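Local atomic coordinates of uncharacterized protein (PDB entry 6PTM), a protein that is a glycoside hydrolase of family GH42, probably an exo-acting carrageenase that releases sugar units from the ends of carrageenan chains. Residues Pro358-Asp362 with Asp651-Arg655; Trp400-Arg405 with Ala577-Asn581; Phe567-Ser572 with Pro621-Asp627. One frame throughout, in Å; residues are numbered along the deposited sequence.

Interaction 1: residues Pro358-Asp362 with Asp651-Arg655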
loop_
_atom_site.group_PDB
_atom_site.type_symbol
_atom_site.label_atom_id
_atom_site.label_comp_id
_atom_site.label_asym_id
_atom_site.label_seq_id
_atom_site.Cartn_x
_atom_site.Cartn_y
_atom_site.Cartn_z
ATOM N N PRO A 358 12.262 -5.582 -29.573
ATOM C CA PRO A 358 10.850 -5.918 -29.744
ATOM C C PRO A 358 10.428 -7.254 -29.140
ATOM O O PRO A 358 9.394 -7.234 -28.485
ATOM C CB PRO A 358 10.676 -5.855 -31.264
ATOM C CG PRO A 358 11.682 -4.788 -31.645
ATOM C CD PRO A 358 12.904 -5.205 -30.850
ATOM N N MET A 359 11.234 -8.313 -29.248
ATOM C CA MET A 359 10.838 -9.620 -28.686
ATOM C C MET A 359 10.708 -9.482 -27.156
ATOM O O MET A 359 9.790 -10.076 -26.568
ATOM C CB MET A 359 11.817 -10.743 -29.011
ATOM C CG MET A 359 11.393 -12.001 -28.331
ATOM S SD MET A 359 12.403 -13.448 -28.614
ATOM C CE MET A 359 13.891 -12.974 -27.721
ATOM N N TYR A 360 11.612 -8.735 -26.549
ATOM C CA TYR A 360 11.620 -8.513 -25.089
ATOM C C TYR A 360 10.361 -7.766 -24.712
ATOM O O TYR A 360 9.729 -8.152 -23.712
ATOM C CB TYR A 360 12.874 -7.752 -24.690
ATOM C CG TYR A 360 13.024 -7.463 -23.218
ATOM C CD1 TYR A 360 12.362 -6.391 -22.622
ATOM C CD2 TYR A 360 13.884 -8.213 -22.430
ATOM C CE1 TYR A 360 12.546 -6.085 -21.282
ATOM C CE2 TYR A 360 14.081 -7.911 -21.096
ATOM C CZ TYR A 360 13.436 -6.829 -20.525
ATOM O OH TYR A 360 13.640 -6.545 -19.205
ATOM N N PHE A 361 10.059 -6.689 -25.439
ATOM C CA PHE A 361 8.891 -5.856 -25.131
ATOM C C PHE A 361 7.639 -6.739 -25.143
ATOM O O PHE A 361 6.804 -6.685 -24.231
ATOM C CB PHE A 361 8.731 -4.715 -26.133
ATOM C CG PHE A 361 7.472 -3.982 -25.803
ATOM C CD1 PHE A 361 6.267 -4.384 -26.335
ATOM C CD2 PHE A 361 7.485 -3.005 -24.831
ATOM C CE1 PHE A 361 5.088 -3.770 -25.960
ATOM C CE2 PHE A 361 6.307 -2.412 -24.428
ATOM C CZ PHE A 361 5.109 -2.793 -24.994
ATOM N N ASP A 362 7.493 -7.498 -26.220
ATOM C CA ASP A 362 6.341 -8.394 -26.469
ATOM C C ASP A 362 6.236 -9.395 -25.329
ATOM O O ASP A 362 5.095 -9.640 -24.857
ATOM C CB ASP A 362 6.452 -9.064 -27.831
ATOM C CG ASP A 362 6.040 -8.151 -28.980
ATOM O OD1 ASP A 362 5.508 -7.030 -28.703
ATOM O OD2 ASP A 362 6.290 -8.533 -30.127
ATOM N N ASP A 651 7.714 4.772 -30.754
ATOM C CA ASP A 651 6.711 3.805 -30.256
ATOM C C ASP A 651 7.419 2.822 -29.324
ATOM O O ASP A 651 8.634 3.017 -29.040
ATOM C CB ASP A 651 5.979 3.120 -31.410
ATOM C CG ASP A 651 6.855 2.298 -32.324
ATOM O OD1 ASP A 651 7.948 1.913 -31.932
ATOM O OD2 ASP A 651 6.419 2.047 -33.425
ATOM N N GLU A 652 6.699 1.781 -28.928
ATOM C CA GLU A 652 7.153 0.778 -27.936
ATOM C C GLU A 652 8.228 -0.107 -28.554
ATOM O O GLU A 652 8.851 -0.897 -27.793
ATOM C CB GLU A 652 5.970 -0.021 -27.384
ATOM C CG GLU A 652 5.273 -0.895 -28.418
ATOM C CD GLU A 652 4.096 -0.303 -29.178
ATOM O OE1 GLU A 652 4.122 0.915 -29.517
ATOM O OE2 GLU A 652 3.184 -1.094 -29.512
ATOM N N TYR A 653 8.452 0.005 -29.867
ATOM C CA TYR A 653 9.489 -0.780 -30.572
ATOM C C TYR A 653 10.662 0.119 -30.960
ATOM O O TYR A 653 11.515 -0.394 -31.655
ATOM C CB TYR A 653 8.877 -1.536 -31.757
ATOM C CG TYR A 653 7.781 -2.477 -31.346
ATOM C CD1 TYR A 653 8.053 -3.545 -30.505
ATOM C CD2 TYR A 653 6.473 -2.274 -31.751
ATOM C CE1 TYR A 653 7.055 -4.424 -30.129
ATOM C CE2 TYR A 653 5.464 -3.138 -31.375
ATOM C CZ TYR A 653 5.757 -4.203 -30.545
ATOM O OH TYR A 653 4.751 -5.045 -30.160
ATOM N N GLY A 654 10.734 1.347 -30.444
ATOM C CA GLY A 654 11.812 2.307 -30.739
ATOM C C GLY A 654 11.739 2.880 -32.150
ATOM O O GLY A 654 12.761 3.442 -32.611
ATOM N N ARG A 655 10.604 2.760 -32.838
ATOM C CA ARG A 655 10.481 3.297 -34.211
ATOM C C ARG A 655 10.084 4.779 -34.083
ATOM O O ARG A 655 9.143 5.075 -33.291
ATOM C CB ARG A 655 9.480 2.468 -35.034
ATOM C CG ARG A 655 9.848 1.000 -35.221
ATOM C CD ARG A 655 8.811 0.152 -35.981
ATOM N NE ARG A 655 7.484 0.082 -35.347
ATOM C CZ ARG A 655 6.472 -0.735 -35.690
ATOM N NH1 ARG A 655 6.567 -1.619 -36.675
ATOM N NH2 ARG A 655 5.333 -0.653 -35.037
#
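Y653 sends its ring out from a tight turn to reach a buried carboxylate, that of D362, in the first turn of helix 358-385. Y653 OH donates to the syn lone pair of D362 OD1 (2.6 Å). The carboxylate oxygen lies in the plane of the tyrosine ring, while the two planes stand nearly perpendicular (83°). With CG of Y653 anti to its carbonyl carbon (chi1 -59°), the ring leaves the turn and crosses to the helix. D362 OD2 is held from elsewhere, by H324 and W334, so both oxygens of this buried acid have partners. K323 also donates to the Y653 hydroxyl.

The ring is flanked by apolar groups of the helix. P358 CB touches Y653 CD1 at 3.6 Å. F361 CD1 meets Y653 CE1 at 3.9 Å, the two rings being steeply inclined to each other. E652 CB sits over a face of F361, 3.9 Å from the ring centroid, as a CH-pi contact. The E652 chain then bends at chi2, and its carboxylate turns away to a salt bridge with K323.

The turn is a type I beta turn from D651 to G654, in the loop between parallel strands 640-643 and 667-670. D651 shapes it from within. Its OD1 accepts from Y653 N (2.9 Å), an Asx turn, and from R655 N on the opposite face of the carboxylate. D651 OD2 takes R655 NE in a salt bridge of 2.9 Å. L333 of helix 327-334 packs on P358, Y653 and R655.

Interaction 2: residues Trp400-Arg405 with Ala577-Asn581. With EDO (1,2-ethanediol), chain D.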
loop_
_atom_site.group_PDB
_atom_site.type_symbol
_atom_site.label_atom_id
_atom_site.label_comp_id
_atom_site.label_asym_id
_atom_site.label_seq_id
_atom_site.Cartn_x
_atom_site.Cartn_y
_atom_site.Cartn_z
ATOM N N TRP A 400 5.711 -1.867 -9.334
ATOM C CA TRP A 400 5.492 -0.630 -10.124
ATOM C C TRP A 400 6.449 0.496 -9.708
ATOM O O TRP A 400 6.938 1.179 -10.622
ATOM C CB TRP A 400 4.055 -0.149 -10.001
ATOM C CG TRP A 400 3.798 1.100 -10.766
ATOM C CD1 TRP A 400 3.406 1.211 -12.065
ATOM C CD2 TRP A 400 3.861 2.440 -10.253
ATOM N NE1 TRP A 400 3.249 2.531 -12.403
ATOM C CE2 TRP A 400 3.527 3.306 -11.308
ATOM C CE3 TRP A 400 4.197 2.992 -9.016
ATOM C CZ2 TRP A 400 3.537 4.689 -11.175
ATOM C CZ3 TRP A 400 4.157 4.361 -8.861
ATOM C CH2 TRP A 400 3.853 5.193 -9.937
ATOM N N SER A 401 6.679 0.729 -8.405
ATOM C CA SER A 401 7.450 1.930 -7.970
ATOM C C SER A 401 8.954 1.735 -8.253
ATOM O O SER A 401 9.634 2.751 -8.391
ATOM C CB SER A 401 7.174 2.302 -6.519
ATOM O OG SER A 401 7.445 1.220 -5.635
ATOM N N ASP A 402 9.455 0.498 -8.332
ATOM C CA ASP A 402 10.848 0.200 -8.767
ATOM C C ASP A 402 10.850 -0.066 -10.284
ATOM O O ASP A 402 9.783 0.036 -10.924
ATOM C CB ASP A 402 11.500 -0.908 -7.940
ATOM C CG ASP A 402 11.920 -0.487 -6.524
ATOM O OD1 ASP A 402 11.967 0.722 -6.243
ATOM O OD2 ASP A 402 12.153 -1.382 -5.705
ATOM N N ASN A 403 12.032 -0.338 -10.856
ATOM C CA ASN A 403 12.273 -0.257 -12.317
ATOM C C ASN A 403 11.847 -1.521 -13.073
ATOM O O ASN A 403 11.632 -1.394 -14.298
ATOM C CB ASN A 403 13.734 0.075 -12.599
ATOM C CG ASN A 403 14.093 1.475 -12.152
ATOM O OD1 ASN A 403 13.382 2.425 -12.475
ATOM N ND2 ASN A 403 15.122 1.621 -11.347
ATOM N N LYS A 404 11.735 -2.669 -12.412
ATOM C CA LYS A 404 11.536 -3.979 -13.074
ATOM C C LYS A 404 10.088 -4.113 -13.575
ATOM O O LYS A 404 9.142 -3.734 -12.828
ATOM C CB LYS A 404 11.971 -5.103 -12.131
ATOM C CG LYS A 404 13.447 -5.022 -11.696
ATOM C CD LYS A 404 13.921 -6.187 -10.835
ATOM N N ARG A 405 9.926 -4.674 -14.778
ATOM C CA ARG A 405 8.599 -4.911 -15.412
ATOM C C ARG A 405 8.517 -6.325 -15.988
ATOM O O ARG A 405 7.676 -6.523 -16.862
ATOM C CB ARG A 405 8.350 -3.816 -16.459
ATOM C CG ARG A 405 8.008 -2.455 -15.868
ATOM C CD ARG A 405 6.758 -2.492 -14.983
ATOM N NE ARG A 405 6.376 -1.154 -14.558
ATOM C CZ ARG A 405 6.958 -0.461 -13.589
ATOM N NH1 ARG A 405 7.939 -0.987 -12.858
ATOM N NH2 ARG A 405 6.540 0.770 -13.356
ATOM N N ALA A 577 15.708 0.725 -18.518
ATOM C CA ALA A 577 16.309 0.080 -17.341
ATOM C C ALA A 577 15.806 0.815 -16.097
ATOM O O ALA A 577 15.591 0.155 -15.093
ATOM C CB ALA A 577 17.826 0.123 -17.438
ATOM N N GLU A 578 15.635 2.131 -16.179
ATOM C CA GLU A 578 15.490 3.005 -14.980
ATOM C C GLU A 578 14.405 4.066 -15.188
ATOM O O GLU A 578 14.614 5.220 -14.782
ATOM C CB GLU A 578 16.852 3.643 -14.681
ATOM C CG GLU A 578 17.938 2.631 -14.363
ATOM C CD GLU A 578 19.247 3.291 -13.958
ATOM O OE1 GLU A 578 19.644 4.235 -14.623
ATOM O OE2 GLU A 578 19.845 2.856 -12.982
ATOM N N HIS A 579 13.246 3.684 -15.735
ATOM C CA HIS A 579 12.166 4.645 -16.010
ATOM C C HIS A 579 11.629 5.216 -14.681
ATOM O O HIS A 579 11.296 6.406 -14.636
ATOM C CB HIS A 579 11.051 4.007 -16.825
ATOM C CG HIS A 579 10.053 5.043 -17.201
ATOM N ND1 HIS A 579 10.428 6.175 -17.889
ATOM C CD2 HIS A 579 8.732 5.165 -16.950
ATOM C CE1 HIS A 579 9.385 6.963 -18.057
ATOM N NE2 HIS A 579 8.313 6.348 -17.531
ATOM N N MET A 580 11.515 4.385 -13.646
ATOM C CA MET A 580 10.870 4.806 -12.387
ATOM C C MET A 580 11.827 5.689 -11.579
ATOM O O MET A 580 11.314 6.517 -10.818
ATOM C CB MET A 580 10.408 3.595 -11.590
ATOM C CG MET A 580 9.242 2.850 -12.285
ATOM S SD MET A 580 7.915 3.933 -12.893
ATOM C CE MET A 580 7.250 4.475 -11.316
ATOM N N ASN A 581 13.142 5.637 -11.818
ATOM C CA ASN A 581 14.029 6.700 -11.256
ATOM C C ASN A 581 13.525 8.042 -11.768
ATOM O O ASN A 581 13.478 8.999 -10.978
ATOM C CB ASN A 581 15.495 6.556 -11.652
ATOM C CG ASN A 581 16.160 5.330 -11.082
ATOM O OD1 ASN A 581 15.523 4.427 -10.595
ATOM N ND2 ASN A 581 17.465 5.286 -11.138
HETATM C C1 EDO D . 12.902 4.674 -7.976
HETATM O O1 EDO D . 11.681 4.382 -7.309
HETATM C C2 EDO D . 13.534 3.477 -8.522
HETATM O O2 EDO D . 13.531 2.409 -7.598
HETATM O O HOH W 1 12.154 0.928 -15.965
#
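M580 pushes its side chain in among the carbonyls of the segment 400-405, and this is the tight half of the contact. Its CG lies 3.2 Å from D402 O and close to W400 O. Bends at chi2 and chi3 carry CE over one face of W400, 3.7 Å from the centroid of the six-membered ring. The sulfur stands farther off above the same ring, a Met-aromatic contact. M580 SD is also 3.5 Å from R405 NH2. The R405 guanidinium itself grips the carbonyls of W400, D402 and K404, and so holds the loop after helix 398-401 folded.

N403 meets the first turn of helix 579-590, where E578 is the N-cap residue. N403 OD1 accepts from N581 N (3.3 Å) and weakly from M580 N. N403 ND2 donates to N581 OD1 at 2.9 Å, nearly straight at 167°. Replacing N403 by alanine would probably cost M580 N and N581 N this side-chain acceptor, and N581 OD1 its amide donor.

The outer side is looser. D402 and E578 are exposed. A 1,2-ethanediol molecule, probably from the crystallisation liquor, binds S401 O and D402 OD1. One water joins N403 O to H579 N.

Interaction 3: residues Phe567-Ser572 with Pro621-Asp627. With EDO (1,2-ethanediol), chain C.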
loop_
_atom_site.group_PDB
_atom_site.type_symbol
_atom_site.label_atom_id
_atom_site.label_comp_id
_atom_site.label_asym_id
_atom_site.label_seq_id
_atom_site.Cartn_x
_atom_site.Cartn_y
_atom_site.Cartn_z
ATOM N N PHE A 567 2.442 11.817 -16.540
ATOM C CA PHE A 567 2.144 10.779 -17.558
ATOM C C PHE A 567 2.988 9.523 -17.335
ATOM O O PHE A 567 4.208 9.611 -17.151
ATOM C CB PHE A 567 2.336 11.271 -18.987
ATOM C CG PHE A 567 1.620 10.381 -19.962
ATOM C CD1 PHE A 567 2.304 9.412 -20.667
ATOM C CD2 PHE A 567 0.241 10.445 -20.074
ATOM C CE1 PHE A 567 1.615 8.571 -21.528
ATOM C CE2 PHE A 567 -0.451 9.562 -20.888
ATOM C CZ PHE A 567 0.246 8.651 -21.637
ATOM N N TYR A 568 2.318 8.368 -17.309
ATOM C CA TYR A 568 2.953 7.039 -17.133
ATOM C C TYR A 568 2.550 6.166 -18.323
ATOM O O TYR A 568 1.365 6.114 -18.719
ATOM C CB TYR A 568 2.580 6.361 -15.803
ATOM C CG TYR A 568 3.122 4.959 -15.700
ATOM C CD1 TYR A 568 4.437 4.748 -15.343
ATOM C CD2 TYR A 568 2.368 3.844 -16.038
ATOM C CE1 TYR A 568 4.985 3.477 -15.335
ATOM C CE2 TYR A 568 2.900 2.557 -15.994
ATOM C CZ TYR A 568 4.224 2.373 -15.670
ATOM O OH TYR A 568 4.800 1.129 -15.596
ATOM N N THR A 569 3.504 5.474 -18.915
ATOM C CA THR A 569 3.198 4.446 -19.949
ATOM C C THR A 569 4.146 3.258 -19.810
ATOM O O THR A 569 5.355 3.467 -19.658
ATOM C CB THR A 569 3.257 4.991 -21.376
ATOM O OG1 THR A 569 2.958 3.879 -22.238
ATOM C CG2 THR A 569 4.569 5.670 -21.706
ATOM N N LYS A 570 3.580 2.065 -19.905
ATOM C CA LYS A 570 4.305 0.775 -19.956
ATOM C C LYS A 570 5.256 0.753 -21.153
ATOM O O LYS A 570 6.212 -0.003 -21.078
ATOM C CB LYS A 570 3.301 -0.376 -20.060
ATOM C CG LYS A 570 2.501 -0.623 -18.778
ATOM C CD LYS A 570 1.409 -1.695 -18.904
ATOM C CE LYS A 570 0.208 -1.161 -19.650
ATOM N NZ LYS A 570 -0.826 -2.195 -19.910
ATOM N N ALA A 571 4.977 1.486 -22.231
ATOM C CA ALA A 571 5.913 1.623 -23.382
ATOM C C ALA A 571 7.315 2.036 -22.899
ATOM O O ALA A 571 8.292 1.467 -23.375
ATOM C CB ALA A 571 5.364 2.623 -24.388
ATOM N N SER A 572 7.425 3.011 -21.991
ATOM C CA SER A 572 8.731 3.464 -21.439
ATOM C C SER A 572 9.200 2.562 -20.300
ATOM O O SER A 572 10.408 2.334 -20.261
ATOM C CB SER A 572 8.712 4.915 -21.013
ATOM O OG SER A 572 8.721 5.791 -22.131
ATOM N N PRO A 621 10.449 8.754 -23.591
ATOM C CA PRO A 621 10.758 8.791 -25.022
ATOM C C PRO A 621 9.960 7.737 -25.797
ATOM O O PRO A 621 9.644 8.014 -26.925
ATOM C CB PRO A 621 12.260 8.483 -25.094
ATOM C CG PRO A 621 12.523 7.637 -23.874
ATOM C CD PRO A 621 11.557 8.162 -22.826
ATOM N N TYR A 622 9.669 6.589 -25.177
ATOM C CA TYR A 622 8.779 5.534 -25.730
ATOM C C TYR A 622 7.317 5.782 -25.341
ATOM O O TYR A 622 6.993 5.985 -24.143
ATOM C CB TYR A 622 9.147 4.151 -25.202
ATOM C CG TYR A 622 10.546 3.674 -25.470
ATOM C CD1 TYR A 622 10.790 2.805 -26.511
ATOM C CD2 TYR A 622 11.592 3.936 -24.583
ATOM C CE1 TYR A 622 12.046 2.272 -26.727
ATOM C CE2 TYR A 622 12.862 3.419 -24.780
ATOM C CZ TYR A 622 13.095 2.609 -25.882
ATOM O OH TYR A 622 14.302 2.020 -26.095
ATOM N N ALA A 623 6.416 5.797 -26.327
ATOM C CA ALA A 623 4.970 5.868 -26.065
ATOM C C ALA A 623 4.251 5.009 -27.089
ATOM O O ALA A 623 4.725 4.916 -28.230
ATOM C CB ALA A 623 4.475 7.285 -26.098
ATOM N N PHE A 624 3.134 4.413 -26.687
ATOM C CA PHE A 624 2.168 3.801 -27.635
ATOM C C PHE A 624 1.657 4.942 -28.517
ATOM O O PHE A 624 1.420 6.073 -27.991
ATOM C CB PHE A 624 1.046 3.072 -26.889
ATOM C CG PHE A 624 1.506 1.896 -26.058
ATOM C CD1 PHE A 624 1.907 0.726 -26.665
ATOM C CD2 PHE A 624 1.582 1.975 -24.675
ATOM C CE1 PHE A 624 2.369 -0.346 -25.910
ATOM C CE2 PHE A 624 2.019 0.895 -23.916
ATOM C CZ PHE A 624 2.412 -0.268 -24.535
ATOM N N LYS A 625 1.426 4.671 -29.801
ATOM C CA LYS A 625 0.679 5.656 -30.628
ATOM C C LYS A 625 -0.618 6.039 -29.884
ATOM O O LYS A 625 -0.973 7.224 -29.851
ATOM C CB LYS A 625 0.451 5.144 -32.059
ATOM C CG LYS A 625 0.018 6.223 -33.063
ATOM C CD LYS A 625 -0.075 5.780 -34.537
ATOM N N SER A 626 -1.317 5.102 -29.266
ATOM C CA SER A 626 -2.589 5.399 -28.559
ATOM C C SER A 626 -2.363 6.300 -27.334
ATOM O O SER A 626 -3.281 7.056 -26.946
ATOM C CB SER A 626 -3.306 4.111 -28.225
ATOM O OG SER A 626 -2.514 3.266 -27.415
ATOM N N ASP A 627 -1.173 6.315 -26.751
ATOM C CA ASP A 627 -0.851 7.276 -25.659
ATOM C C ASP A 627 -0.940 8.689 -26.243
ATOM O O ASP A 627 -1.615 9.546 -25.666
ATOM C CB ASP A 627 0.550 7.082 -25.055
ATOM C CG ASP A 627 0.724 5.880 -24.140
ATOM O OD1 ASP A 627 -0.194 5.607 -23.349
ATOM O OD2 ASP A 627 1.816 5.285 -24.163
HETATM C C1 EDO C . 1.020 -4.737 -21.618
HETATM O O1 EDO C . -0.336 -4.424 -21.482
HETATM C C2 EDO C . 1.736 -3.602 -22.279
HETATM O O2 EDO C . 1.454 -3.460 -23.655
HETATM O O HOH W 2 -0.354 5.125 -20.692
#
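T569 meets D627 across this contact. Its CB lies 3.2 Å from D627 OD2. At the branch, OG1 stands anti to the backbone N (chi1 179°) and donates to that same D627 OD2 at 2.6 Å, on the syn side of the carboxylate. OG1 also accepts from A571 N at 3.1 Å, the capping bond of helix 570-575, and comes near CD2 of F624. The methyl CG2 turns to Y622 O, 3.5 Å away.

D627 OD2 has a second donor, F624 N, at 3.0 Å from above the carboxylate plane. D627 OD1 lies at the edge of the F567 ring, and a water ties it to Y568 O. A571 CB covers one face of F624 as a CH-pi contact. S572 OG donates to Y622 O at 2.7 Å, in the carbonyl plane.

K570 reaches outward to D410 in a salt bridge and to a bound 1,2-ethanediol. T569 and F624 are the N-cap residues of two helices that follow strands 564-567 and 614-617. These neighbouring parallel strands, each running through a short loop into a helix, are characteristic of a flavodoxin-like alpha/beta domain, consistent with the second domain of GH42 enzymes.

The six segments come along the chain as 358-362, 400-405, 567-572, 577-581, 621-627 and 651-655. Interaction 3 lies within the domain built on the five-stranded parallel sheet. Interactions 1 and 2 join that domain to the beta-galactosidase family part of the chain, probably the catalytic barrel. The centre of interaction 3 is about 11 Å from that of interaction 1 and about 14 Å from that of interaction 2. It touches both: F361 CZ meets F624 CZ at 3.7 Å, and R405 NH2 probably bonds to Y568 OH. Interactions 1 and 2, centres about 17 Å apart, do not touch. Helices 570-575 and 579-590 are consecutive, and the three contacts probably form one interface between the two domains.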